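Local coordinates for ribose ABC transporter, substrate binding protein (Conexibacter woesei, PDB 4KQ9), which probably binds a sugar such as ribose outside the cell membrane, as the substrate-binding component of an ABC-type uptake system, at residues Gly131-Val136 and Arg159-Val164; Ile163-Tyr168 and Leu185-Asp190; Ile47-Gln52 and Ser70-Ser75. The protein carries 1 engineered substitution. All blocks are in the same frame, centred on the assembly; numbering follows the deposited sequence.

Contact 1 (Gly131-Val136 and Arg159-Val164); sequences GTVAMV and RGIEIV
Val133 and Ile163 lie side by side across two parallel strands and point the same way, CG1 of Val133 resting 3.7 Å from CG1 of Ile163. On the Val133 side chain, CG1 stands between the backbone N and the carbonyl carbon (chi1 65°), which turns this methyl to the neighbouring strand, where CG2 of Ile161 also meets it at 3.8 Å. Farther along, the selenium of Met135, a selenomethionine, comes to 4.3 Å from CD1 of Ile163. Phe156 of helix 143-159 packs on Val133, Ile161 and Ile163, so this apolar row faces the helix that links the two strands.

The side chains of Thr132 and Glu162 run alongside each other on the other face, CG2 of Thr132 touching the extended glutamate near OE1. Val164 instead stands nearly perpendicular to Thr132, its CG1 lying 3.8 Å from Thr132 CG2, while its CG2 packs against the carbonyl of Val133.

Two backbone hydrogen bonds fix the register: Val133 N donates to Glu162 O at 3.1 Å, and Val164 N to Val133 O at 2.8 Å. The same Val133 oxygen receives a CA-H...O contact from Ile163. On the N-terminal side of Thr132, where Gly131 is still loop, a water joins the two segments, donating to Gly131 O and accepting from Glu162 N. Strand 132-136, helix 143-159 and strand 162-167 together make a beta-alpha-beta crossover, the repeating element of the Rossmann-like lobes of periplasmic binding proteins, with strand 162-167 at the edge of its sheet.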
ATOM      1  N   GLY A 131     -12.529  -9.717  24.948  1.00 38.15           N
ATOM      2  CA  GLY A 131     -11.197  -9.621  24.309  1.00 35.74           C
ATOM      3  C   GLY A 131     -10.840  -8.197  23.941  1.00 27.23           C
ATOM      4  O   GLY A 131     -11.696  -7.371  23.709  1.00 23.29           O
ATOM      5  N   THR A 132      -9.551  -7.903  23.935  1.00 25.44           N
ATOM      6  CA  THR A 132      -9.100  -6.517  23.791  1.00 21.02           C
ATOM      7  C   THR A 132      -8.045  -6.518  22.661  1.00 18.65           C
ATOM      8  O   THR A 132      -7.553  -7.561  22.283  1.00 20.48           O
ATOM      9  CB  THR A 132      -8.325  -6.036  25.017  1.00 20.19           C
ATOM     10  OG1 THR A 132      -7.311  -6.986  25.300  1.00 20.54           O
ATOM     11  CG2 THR A 132      -9.195  -5.825  26.302  1.00 22.18           C
ATOM     12  N   VAL A 133      -7.660  -5.342  22.208  1.00 17.81           N
ATOM     13  CA  VAL A 133      -6.719  -5.196  21.071  1.00 15.60           C
ATOM     14  C   VAL A 133      -5.702  -4.098  21.395  1.00 13.91           C
ATOM     15  O   VAL A 133      -6.009  -3.146  22.126  1.00 14.33           O
ATOM     16  CB  VAL A 133      -7.468  -4.866  19.783  1.00 17.17           C
ATOM     17  CG1 VAL A 133      -8.136  -3.506  19.887  1.00 17.40           C
ATOM     18  CG2 VAL A 133      -6.513  -4.814  18.575  1.00 19.06           C
ATOM     19  N   ALA A 134      -4.497  -4.215  20.841  1.00 12.69           N
ATOM     20  CA  ALA A 134      -3.539  -3.167  20.824  1.00 12.05           C
ATOM     21  C   ALA A 134      -3.137  -2.872  19.391  1.00 12.23           C
ATOM     22  O   ALA A 134      -3.247  -3.723  18.482  1.00 12.49           O
ATOM     23  CB  ALA A 134      -2.300  -3.553  21.616  1.00 13.31           C
HETATM   24  N   MSE A 135      -2.686  -1.644  19.212  1.00 12.21           N
HETATM   25  CA  MSE A 135      -2.330  -1.146  17.883  1.00 13.48           C
HETATM   26  C   MSE A 135      -0.920  -0.702  17.924  1.00 12.05           C
HETATM   27  O   MSE A 135      -0.540   0.120  18.786  1.00 13.51           O
HETATM   28  CB  MSE A 135      -3.313  -0.006  17.499  1.00 14.81           C
HETATM   29  CG  MSE A 135      -4.704  -0.558  17.295  1.00 18.07           C
HETATM   30 SE   MSE A 135      -5.918   0.952  16.745  0.80 28.60          SE
HETATM   31  CE  MSE A 135      -5.051   1.489  15.021  1.00 24.09           C
ATOM     32  N   VAL A 136      -0.138  -1.234  17.002  1.00 10.95           N
ATOM     33  CA  VAL A 136       1.247  -0.831  16.785  1.00 11.09           C
ATOM     34  C   VAL A 136       1.328  -0.168  15.422  1.00 11.87           C
ATOM     35  O   VAL A 136       1.458  -0.837  14.355  1.00 11.60           O
ATOM     36  CB  VAL A 136       2.225  -2.019  16.922  1.00 11.00           C
ATOM     37  CG1 VAL A 136       3.694  -1.643  16.550  1.00 11.49           C
ATOM     38  CG2 VAL A 136       2.178  -2.620  18.345  1.00 11.92           C
ATOM     39  N   ARG A 159     -17.859  -2.078  17.281  1.00 32.33           N
ATOM     40  CA  ARG A 159     -18.043  -3.484  17.680  1.00 29.86           C
ATOM     41  C   ARG A 159     -17.825  -3.778  19.139  1.00 27.80           C
ATOM     42  O   ARG A 159     -17.927  -4.957  19.524  1.00 28.67           O
ATOM     43  CB  ARG A 159     -17.167  -4.375  16.834  1.00 30.04           C
ATOM     44  CG  ARG A 159     -17.420  -4.183  15.352  1.00 30.70           C
ATOM     45  CD  ARG A 159     -18.651  -4.930  14.922  1.00 30.46           C
ATOM     46  NE  ARG A 159     -18.529  -6.346  15.197  1.00 29.21           N
ATOM     47  CZ  ARG A 159     -18.057  -7.247  14.354  1.00 27.15           C
ATOM     48  NH1 ARG A 159     -17.642  -6.940  13.134  1.00 27.15           N
ATOM     49  NH2 ARG A 159     -18.017  -8.500  14.733  1.00 31.37           N
ATOM     50  N   GLY A 160     -17.497  -2.740  19.919  1.00 23.07           N
ATOM     51  CA  GLY A 160     -17.339  -2.823  21.354  1.00 27.44           C
ATOM     52  C   GLY A 160     -16.013  -3.373  21.891  1.00 30.27           C
ATOM     53  O   GLY A 160     -15.953  -3.868  23.003  1.00 31.86           O
ATOM     54  N   ILE A 161     -14.946  -3.221  21.108  1.00 29.45           N
ATOM     55  CA  ILE A 161     -13.643  -3.798  21.387  1.00 28.10           C
ATOM     56  C   ILE A 161     -12.763  -2.717  21.977  1.00 26.61           C
ATOM     57  O   ILE A 161     -12.503  -1.697  21.353  1.00 25.60           O
ATOM     58  CB  ILE A 161     -13.050  -4.383  20.083  1.00 26.61           C
ATOM     59  CG1 ILE A 161     -13.950  -5.556  19.658  1.00 28.17           C
ATOM     60  CG2 ILE A 161     -11.634  -4.924  20.315  1.00 24.67           C
ATOM     61  CD1 ILE A 161     -13.856  -5.912  18.220  1.00 29.52           C
ATOM     62  N   GLU A 162     -12.308  -2.959  23.207  1.00 24.35           N
ATOM     63  CA  GLU A 162     -11.488  -2.027  23.926  1.00 21.25           C
ATOM     64  C   GLU A 162     -10.054  -2.064  23.403  1.00 20.25           C
ATOM     65  O   GLU A 162      -9.461  -3.129  23.315  1.00 19.44           O
ATOM     66  CB  GLU A 162     -11.422  -2.442  25.394  1.00 22.85           C
ATOM     67  CG  GLU A 162     -10.540  -1.532  26.206  1.00 25.67           C
ATOM     68  CD  GLU A 162     -10.468  -1.881  27.705  1.00 29.79           C
ATOM     69  OE1 GLU A 162     -10.909  -2.968  28.164  1.00 31.93           O
ATOM     70  OE2 GLU A 162      -9.898  -1.056  28.404  1.00 31.69           O
ATOM     71  N   ILE A 163      -9.504  -0.896  23.129  1.00 20.86           N
ATOM     72  CA  ILE A 163      -8.112  -0.787  22.647  1.00 21.23           C
ATOM     73  C   ILE A 163      -7.286  -0.420  23.824  1.00 18.83           C
ATOM     74  O   ILE A 163      -7.483   0.651  24.364  1.00 21.59           O
ATOM     75  CB  ILE A 163      -7.984   0.349  21.642  1.00 19.50           C
ATOM     76  CG1 ILE A 163      -8.899   0.041  20.497  1.00 20.12           C
ATOM     77  CG2 ILE A 163      -6.525   0.569  21.245  1.00 19.90           C
ATOM     78  CD1 ILE A 163      -9.068   1.236  19.586  1.00 23.03           C
ATOM     79  N   VAL A 164      -6.371  -1.288  24.229  1.00 16.41           N
ATOM     80  CA  VAL A 164      -5.638  -1.115  25.485  1.00 16.69           C
ATOM     81  C   VAL A 164      -4.327  -0.411  25.348  1.00 16.87           C
ATOM     82  O   VAL A 164      -3.810   0.066  26.332  1.00 16.20           O
ATOM     83  CB  VAL A 164      -5.387  -2.433  26.231  1.00 18.35           C
ATOM     84  CG1 VAL A 164      -6.704  -2.948  26.795  1.00 19.74           C
ATOM     85  CG2 VAL A 164      -4.763  -3.494  25.348  1.00 18.22           C
TER
HETATM   86  O   HOH W   1     -13.097  -5.387  24.801  1.00 34.53           O

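Contact 2 (Ile163-Tyr168 and Leu185-Asp190); sequences IVDDVY and LTRHSD
With CG of His188 anti to its carbonyl carbon (chi1 -53°), the imidazole is laid over Val164, while a bend of the Arg187 chain at chi3 (-81°) turns the guanidinium back to the carboxylate of Asp165. CB of Val164 sits 3.9 Å from the centroid of the His188 ring and almost on its normal, a CH-pi contact over one face, and CG2 of Val164 lies near the CG side of the ring. Val164 and His188 reach past one another from their two backbones.

Asp165 OD2 carries the salt bridge. Arg187 NE donates to it at 2.7 Å, entering on the syn lone pair, with the oxygen in the guanidinium plane. NH2 of Arg187 adds a weak bond to the same OD2, so both donors converge on one oxygen, and the carboxylate and guanidinium planes stand 83° apart. OD2 also lies at the edge of the His188 ring, 3.1 Å from CD2. The other oxygen, Asp165 OD1, takes a hydrogen bond from a water at 2.7 Å, and this water is hydrogen-bonded in turn to His188 NE2 at 2.8 Å, near the ring plane. Replacing Asp165 by an alanine would probably leave the Arg187 guanidinium without its mate here and the bridging water without one of its anchors.

This surface contact ties edge strand 162-167 to the C-terminal end of helix 174-187, His188 being the first residue to leave the helical conformation. Strand 132-136 flanks strand 162-167 in the sheet, and Asp166 forms a salt bridge with Arg153 of helix 143-159.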
ATOM      1  N   ILE A 163      -9.504  -0.896  23.129  1.00 20.86           N
ATOM      2  CA  ILE A 163      -8.112  -0.787  22.647  1.00 21.23           C
ATOM      3  C   ILE A 163      -7.286  -0.420  23.824  1.00 18.83           C
ATOM      4  O   ILE A 163      -7.483   0.651  24.364  1.00 21.59           O
ATOM      5  CB  ILE A 163      -7.984   0.349  21.642  1.00 19.50           C
ATOM      6  CG1 ILE A 163      -8.899   0.041  20.497  1.00 20.12           C
ATOM      7  CG2 ILE A 163      -6.525   0.569  21.245  1.00 19.90           C
ATOM      8  CD1 ILE A 163      -9.068   1.236  19.586  1.00 23.03           C
ATOM      9  N   VAL A 164      -6.371  -1.288  24.229  1.00 16.41           N
ATOM     10  CA  VAL A 164      -5.638  -1.115  25.485  1.00 16.69           C
ATOM     11  C   VAL A 164      -4.327  -0.411  25.348  1.00 16.87           C
ATOM     12  O   VAL A 164      -3.810   0.066  26.332  1.00 16.20           O
ATOM     13  CB  VAL A 164      -5.387  -2.433  26.231  1.00 18.35           C
ATOM     14  CG1 VAL A 164      -6.704  -2.948  26.795  1.00 19.74           C
ATOM     15  CG2 VAL A 164      -4.763  -3.494  25.348  1.00 18.22           C
ATOM     16  N   ASP A 165      -3.759  -0.387  24.131  1.00 15.26           N
ATOM     17  CA  ASP A 165      -2.526   0.320  23.857  1.00 16.56           C
ATOM     18  C   ASP A 165      -2.617   0.671  22.364  1.00 17.07           C
ATOM     19  O   ASP A 165      -3.116  -0.086  21.559  1.00 15.43           O
ATOM     20  CB  ASP A 165      -1.301  -0.573  24.151  1.00 19.15           C
ATOM     21  CG  ASP A 165      -0.451  -0.113  25.365  1.00 25.63           C
ATOM     22  OD1 ASP A 165      -0.406   1.115  25.757  1.00 29.41           O
ATOM     23  OD2 ASP A 165       0.197  -1.006  25.967  1.00 26.93           O
ATOM     24  N   ASP A 166      -2.188   1.866  22.036  1.00 19.06           N
ATOM     25  CA  ASP A 166      -2.352   2.407  20.719  1.00 20.27           C
ATOM     26  C   ASP A 166      -1.153   3.276  20.581  1.00 19.32           C
ATOM     27  O   ASP A 166      -1.278   4.443  20.942  1.00 18.72           O
ATOM     28  CB  ASP A 166      -3.656   3.256  20.669  1.00 20.33           C
ATOM     29  CG  ASP A 166      -3.936   3.887  19.277  1.00 22.81           C
ATOM     30  OD1 ASP A 166      -3.053   3.827  18.385  1.00 26.39           O
ATOM     31  OD2 ASP A 166      -5.064   4.390  19.055  1.00 22.32           O
ATOM     32  N   VAL A 167      -0.046   2.721  20.050  1.00 16.91           N
ATOM     33  CA  VAL A 167       1.257   3.317  19.988  1.00 18.14           C
ATOM     34  C   VAL A 167       1.801   3.526  18.558  1.00 21.22           C
ATOM     35  O   VAL A 167       1.357   2.877  17.608  1.00 18.68           O
ATOM     36  CB  VAL A 167       2.312   2.516  20.740  1.00 19.76           C
ATOM     37  CG1 VAL A 167       1.917   2.310  22.219  1.00 19.46           C
ATOM     38  CG2 VAL A 167       2.604   1.201  20.053  1.00 18.63           C
ATOM     39  N   TYR A 168       2.676   4.525  18.420  1.00 22.87           N
ATOM     40  CA  TYR A 168       3.259   4.918  17.108  1.00 21.43           C
ATOM     41  C   TYR A 168       4.679   4.535  17.271  1.00 20.72           C
ATOM     42  O   TYR A 168       5.128   4.447  18.383  1.00 21.67           O
ATOM     43  CB  TYR A 168       3.058   6.387  16.819  1.00 20.23           C
ATOM     44  CG  TYR A 168       1.691   6.701  16.408  1.00 21.51           C
ATOM     45  CD1 TYR A 168       0.685   6.962  17.352  1.00 21.52           C
ATOM     46  CD2 TYR A 168       1.366   6.745  15.082  1.00 20.75           C
ATOM     47  CE1 TYR A 168      -0.607   7.238  16.944  1.00 23.23           C
ATOM     48  CE2 TYR A 168       0.107   7.059  14.674  1.00 21.23           C
ATOM     49  CZ  TYR A 168      -0.875   7.323  15.605  1.00 21.52           C
ATOM     50  OH  TYR A 168      -2.127   7.584  15.182  1.00 20.72           O
ATOM     51  N   LEU A 185       3.162  -6.223  25.887  1.00 14.97           N
ATOM     52  CA  LEU A 185       2.842  -7.470  26.587  1.00 16.20           C
ATOM     53  C   LEU A 185       3.263  -7.384  28.056  1.00 16.41           C
ATOM     54  O   LEU A 185       2.716  -8.099  28.860  1.00 15.75           O
ATOM     55  CB  LEU A 185       3.518  -8.667  25.911  1.00 18.19           C
ATOM     56  CG  LEU A 185       2.975  -9.005  24.497  1.00 19.39           C
ATOM     57  CD1 LEU A 185       3.885  -9.956  23.749  1.00 20.73           C
ATOM     58  CD2 LEU A 185       1.538  -9.548  24.615  1.00 20.55           C
ATOM     59  N   THR A 186       4.235  -6.539  28.404  1.00 16.29           N
ATOM     60  CA  THR A 186       4.593  -6.411  29.822  1.00 16.90           C
ATOM     61  C   THR A 186       3.466  -5.705  30.609  1.00 19.25           C
ATOM     62  O   THR A 186       3.376  -5.854  31.796  1.00 16.35           O
ATOM     63  CB  THR A 186       5.897  -5.685  30.051  1.00 16.30           C
ATOM     64  OG1 THR A 186       5.775  -4.279  29.735  1.00 16.28           O
ATOM     65  CG2 THR A 186       7.093  -6.376  29.306  1.00 16.67           C
ATOM     66  N   ARG A 187       2.709  -4.859  29.912  1.00 18.91           N
ATOM     67  CA  ARG A 187       1.636  -4.053  30.488  1.00 19.65           C
ATOM     68  C   ARG A 187       0.296  -4.759  30.323  1.00 21.16           C
ATOM     69  O   ARG A 187      -0.572  -4.617  31.172  1.00 21.73           O
ATOM     70  CB  ARG A 187       1.504  -2.745  29.741  1.00 18.81           C
ATOM     71  CG  ARG A 187       2.728  -1.879  29.632  1.00 17.38           C
ATOM     72  CD  ARG A 187       2.391  -0.480  29.138  1.00 17.65           C
ATOM     73  NE  ARG A 187       2.233  -0.396  27.704  1.00 18.24           N
ATOM     74  CZ  ARG A 187       3.188  -0.048  26.840  1.00 21.84           C
ATOM     75  NH1 ARG A 187       4.420   0.346  27.220  1.00 20.31           N
ATOM     76  NH2 ARG A 187       2.905  -0.053  25.548  1.00 23.29           N
ATOM     77  N   HIS A 188       0.090  -5.463  29.209  1.00 18.52           N
ATOM     78  CA  HIS A 188      -1.218  -6.083  28.966  1.00 20.14           C
ATOM     79  C   HIS A 188      -1.061  -7.470  28.399  1.00 20.86           C
ATOM     80  O   HIS A 188      -1.284  -7.715  27.200  1.00 21.13           O
ATOM     81  CB  HIS A 188      -2.008  -5.248  27.977  1.00 19.81           C
ATOM     82  CG  HIS A 188      -2.145  -3.815  28.340  1.00 19.82           C
ATOM     83  ND1 HIS A 188      -3.024  -3.363  29.296  1.00 21.89           N
ATOM     84  CD2 HIS A 188      -1.531  -2.719  27.840  1.00 20.05           C
ATOM     85  CE1 HIS A 188      -2.921  -2.049  29.404  1.00 22.22           C
ATOM     86  NE2 HIS A 188      -2.037  -1.630  28.506  1.00 21.53           N
ATOM     87  N   SER A 189      -0.593  -8.386  29.219  1.00 22.94           N
ATOM     88  CA  SER A 189      -0.203  -9.707  28.699  1.00 23.95           C
ATOM     89  C   SER A 189      -1.357 -10.558  28.136  1.00 23.92           C
ATOM     90  O   SER A 189      -1.095 -11.505  27.401  1.00 24.42           O
ATOM     91  CB  SER A 189       0.540 -10.501  29.787  1.00 25.47           C
ATOM     92  OG  SER A 189      -0.317 -10.574  30.903  1.00 29.00           O
ATOM     93  N   ASP A 190      -2.589 -10.195  28.469  1.00 23.93           N
ATOM     94  CA  ASP A 190      -3.809 -10.895  28.056  1.00 27.58           C
ATOM     95  C   ASP A 190      -4.504 -10.304  26.813  1.00 24.49           C
ATOM     96  O   ASP A 190      -5.629 -10.680  26.539  1.00 24.01           O
ATOM     97  CB  ASP A 190      -4.825 -10.830  29.222  1.00 32.73           C
ATOM     98  CG  ASP A 190      -5.139  -9.393  29.653  1.00 36.92           C
ATOM     99  OD1 ASP A 190      -4.410  -8.421  29.286  1.00 33.08           O
ATOM    100  OD2 ASP A 190      -6.120  -9.229  30.402  1.00 43.63           O
TER
HETATM  101  O   HOH W   2      -0.911   0.975  28.369  1.00 27.96           O

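Contact 3 (Ile47-Gln52 and Ser70-Ser75); sequences IDPGKQ and SPIDGS
In one lobe of a fold of the periplasmic binding protein type, the start of helix 49-61 meets the loop that leaves the C-terminal end of strand 66-69, and Gln52 clamps the two together. Its side chain, with CG anti to the backbone N (chi1 -155°) and extended beyond, offers both ends of its amide to the loop. OE1 of Gln52 accepts from Ile72 N at 2.7 Å, nearly straight at 170° and on a lone pair in the carbonyl plane; NE2 of Gln52 donates to Ser70 O at 2.9 Å from above that carbonyl's plane.

Ile72 CG2 lies 3.0 Å from Gln52 OE1 as the two side chains run antiparallel. The same CG2 packs against Pro49 CA at 3.6 Å, and CD1 of Ile72 reaches Ile47 CG2 at a tight 3.5 Å, the two isoleucines crossing at about a right angle. Asp48 is the N-cap of the helix, OD2 accepting from Lys51 N.

The donor Ile72 N at OE1 and the acceptor Ser70 O at NE2 together fix which way the buried amide is flipped; Ser13 OG of strand 9-15 is a second partner of NE2. A neutral amide thus supplies an acceptor for Ile72 N and a donor for Ser70 O, with apolar packing beside it.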
ATOM      1  N   ILE A  47      16.667   6.545  -3.629  1.00 44.79           N
ATOM      2  CA  ILE A  47      15.724   6.857  -2.579  1.00 48.01           C
ATOM      3  C   ILE A  47      16.030   8.215  -1.970  1.00 47.38           C
ATOM      4  O   ILE A  47      16.505   8.295  -0.845  1.00 56.11           O
ATOM      5  CB  ILE A  47      15.647   5.745  -1.519  1.00 51.89           C
ATOM      6  CG1 ILE A  47      15.313   4.411  -2.224  1.00 52.48           C
ATOM      7  CG2 ILE A  47      14.599   6.091  -0.460  1.00 51.22           C
ATOM      8  CD1 ILE A  47      14.987   3.252  -1.300  1.00 52.06           C
ATOM      9  N   ASP A  48      15.751   9.289  -2.713  1.00 44.65           N
ATOM     10  CA  ASP A  48      15.912  10.653  -2.182  1.00 47.19           C
ATOM     11  C   ASP A  48      15.019  11.677  -2.905  1.00 42.71           C
ATOM     12  O   ASP A  48      15.023  11.714  -4.149  1.00 39.31           O
ATOM     13  CB  ASP A  48      17.370  11.124  -2.287  1.00 50.26           C
ATOM     14  CG  ASP A  48      17.545  12.581  -1.830  1.00 55.18           C
ATOM     15  OD1 ASP A  48      17.600  12.848  -0.607  1.00 62.52           O
ATOM     16  OD2 ASP A  48      17.617  13.474  -2.694  1.00 58.64           O
ATOM     17  N   PRO A  49      14.324  12.552  -2.135  1.00 38.90           N
ATOM     18  CA  PRO A  49      13.344  13.433  -2.793  1.00 44.05           C
ATOM     19  C   PRO A  49      13.968  14.286  -3.879  1.00 42.80           C
ATOM     20  O   PRO A  49      13.408  14.383  -4.969  1.00 41.04           O
ATOM     21  CB  PRO A  49      12.805  14.302  -1.658  1.00 45.66           C
ATOM     22  CG  PRO A  49      13.100  13.565  -0.391  1.00 43.41           C
ATOM     23  CD  PRO A  49      14.297  12.690  -0.663  1.00 42.71           C
ATOM     24  N   GLY A  50      15.155  14.837  -3.592  1.00 38.57           N
ATOM     25  CA  GLY A  50      15.864  15.679  -4.518  1.00 35.21           C
ATOM     26  C   GLY A  50      16.177  14.945  -5.775  1.00 34.23           C
ATOM     27  O   GLY A  50      16.134  15.516  -6.845  1.00 42.19           O
ATOM     28  N   LYS A  51      16.489  13.667  -5.676  1.00 35.89           N
ATOM     29  CA  LYS A  51      16.856  12.908  -6.857  1.00 38.07           C
ATOM     30  C   LYS A  51      15.599  12.646  -7.713  1.00 38.60           C
ATOM     31  O   LYS A  51      15.643  12.607  -8.971  1.00 36.86           O
ATOM     32  CB  LYS A  51      17.478  11.575  -6.431  1.00 45.20           C
ATOM     33  CG  LYS A  51      18.711  11.163  -7.222  1.00 50.48           C
ATOM     34  CD  LYS A  51      18.349  10.863  -8.673  1.00 55.02           C
ATOM     35  CE  LYS A  51      19.235   9.767  -9.246  1.00 54.98           C
ATOM     36  NZ  LYS A  51      18.754   8.414  -8.900  1.00 48.73           N
ATOM     37  N   GLN A  52      14.484  12.402  -7.029  1.00 36.68           N
ATOM     38  CA  GLN A  52      13.238  12.123  -7.779  1.00 35.15           C
ATOM     39  C   GLN A  52      12.775  13.373  -8.521  1.00 30.50           C
ATOM     40  O   GLN A  52      12.367  13.292  -9.668  1.00 33.65           O
ATOM     41  CB  GLN A  52      12.104  11.579  -6.900  1.00 31.50           C
ATOM     42  CG  GLN A  52      11.135  10.759  -7.788  1.00 30.45           C
ATOM     43  CD  GLN A  52       9.907  10.176  -7.089  1.00 28.26           C
ATOM     44  OE1 GLN A  52       9.656  10.386  -5.889  1.00 25.71           O
ATOM     45  NE2 GLN A  52       9.122   9.437  -7.873  1.00 25.84           N
ATOM     46  N   SER A  70       4.919   7.631  -8.811  1.00 21.83           N
ATOM     47  CA  SER A  70       4.817   7.180  -7.387  1.00 22.64           C
ATOM     48  C   SER A  70       5.779   8.051  -6.544  1.00 23.82           C
ATOM     49  O   SER A  70       7.002   7.902  -6.667  1.00 23.63           O
ATOM     50  CB  SER A  70       5.178   5.713  -7.227  1.00 19.88           C
ATOM     51  OG  SER A  70       4.328   4.873  -8.015  1.00 22.34           O
ATOM     52  N   PRO A  71       5.253   8.982  -5.737  1.00 26.73           N
ATOM     53  CA  PRO A  71       6.116   9.999  -5.113  1.00 28.54           C
ATOM     54  C   PRO A  71       6.808   9.512  -3.849  1.00 30.99           C
ATOM     55  O   PRO A  71       6.159   9.007  -2.936  1.00 26.93           O
ATOM     56  CB  PRO A  71       5.151  11.115  -4.757  1.00 28.26           C
ATOM     57  CG  PRO A  71       3.852  10.435  -4.558  1.00 29.90           C
ATOM     58  CD  PRO A  71       3.839   9.201  -5.399  1.00 29.74           C
ATOM     59  N   ILE A  72       8.131   9.638  -3.827  1.00 34.86           N
ATOM     60  CA  ILE A  72       8.896   9.308  -2.623  1.00 35.93           C
ATOM     61  C   ILE A  72       8.488  10.138  -1.401  1.00 35.35           C
ATOM     62  O   ILE A  72       8.464   9.627  -0.302  1.00 34.20           O
ATOM     63  CB  ILE A  72      10.422   9.419  -2.824  1.00 39.52           C
ATOM     64  CG1 ILE A  72      11.128   8.965  -1.529  1.00 41.50           C
ATOM     65  CG2 ILE A  72      10.852  10.837  -3.169  1.00 38.73           C
ATOM     66  CD1 ILE A  72      12.557   8.546  -1.775  1.00 47.00           C
ATOM     67  N   ASP A  73       8.157  11.403  -1.580  1.00 39.34           N
ATOM     68  CA  ASP A  73       7.659  12.212  -0.466  1.00 42.44           C
ATOM     69  C   ASP A  73       6.509  13.058  -0.950  1.00 39.57           C
ATOM     70  O   ASP A  73       6.661  13.825  -1.898  1.00 42.35           O
ATOM     71  CB  ASP A  73       8.746  13.152   0.099  1.00 47.59           C
ATOM     72  CG  ASP A  73       8.177  14.173   1.103  1.00 50.49           C
ATOM     73  OD1 ASP A  73       7.764  13.768   2.199  1.00 61.25           O
ATOM     74  OD2 ASP A  73       8.093  15.378   0.801  1.00 64.20           O
ATOM     75  N   GLY A  74       5.390  12.990  -0.251  1.00 40.31           N
ATOM     76  CA  GLY A  74       4.170  13.680  -0.676  1.00 40.47           C
ATOM     77  C   GLY A  74       4.108  15.206  -0.657  1.00 42.76           C
ATOM     78  O   GLY A  74       3.201  15.802  -1.254  1.00 41.19           O
ATOM     79  N   SER A  75       5.035  15.868   0.019  1.00 46.45           N
ATOM     80  CA  SER A  75       4.996  17.345   0.060  1.00 47.07           C
ATOM     81  C   SER A  75       6.141  17.993  -0.693  1.00 45.35           C
ATOM     82  O   SER A  75       5.953  19.019  -1.321  1.00 48.23           O
ATOM     83  CB  SER A  75       4.910  17.870   1.503  1.00 47.99           C
ATOM     84  OG  SER A  75       5.870  17.266   2.343  1.00 52.49           O
TER

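Contacts 1 and 2 are adjoining parts of one lobe, their centres 9 Å apart, and share Ile163 and Val164 on strand 162-167. One side of this edge strand pairs with strand 132-136, while the end of helix 174-187 meets it in contact 2; the probable backbone bonds Met135 N to Asp165 O (2.8 Å) and Val167 N to Met135 O (2.9 Å) carry the pairing on from contact 1. Contact 3 lies in the other lobe, at a helix start and a loop that follows strand 66-69 of the six-stranded sheet, its centre about 35 Å from that of contact 1 and its nearest atoms about 16 Å from contact 2. The three therefore sample both lobes.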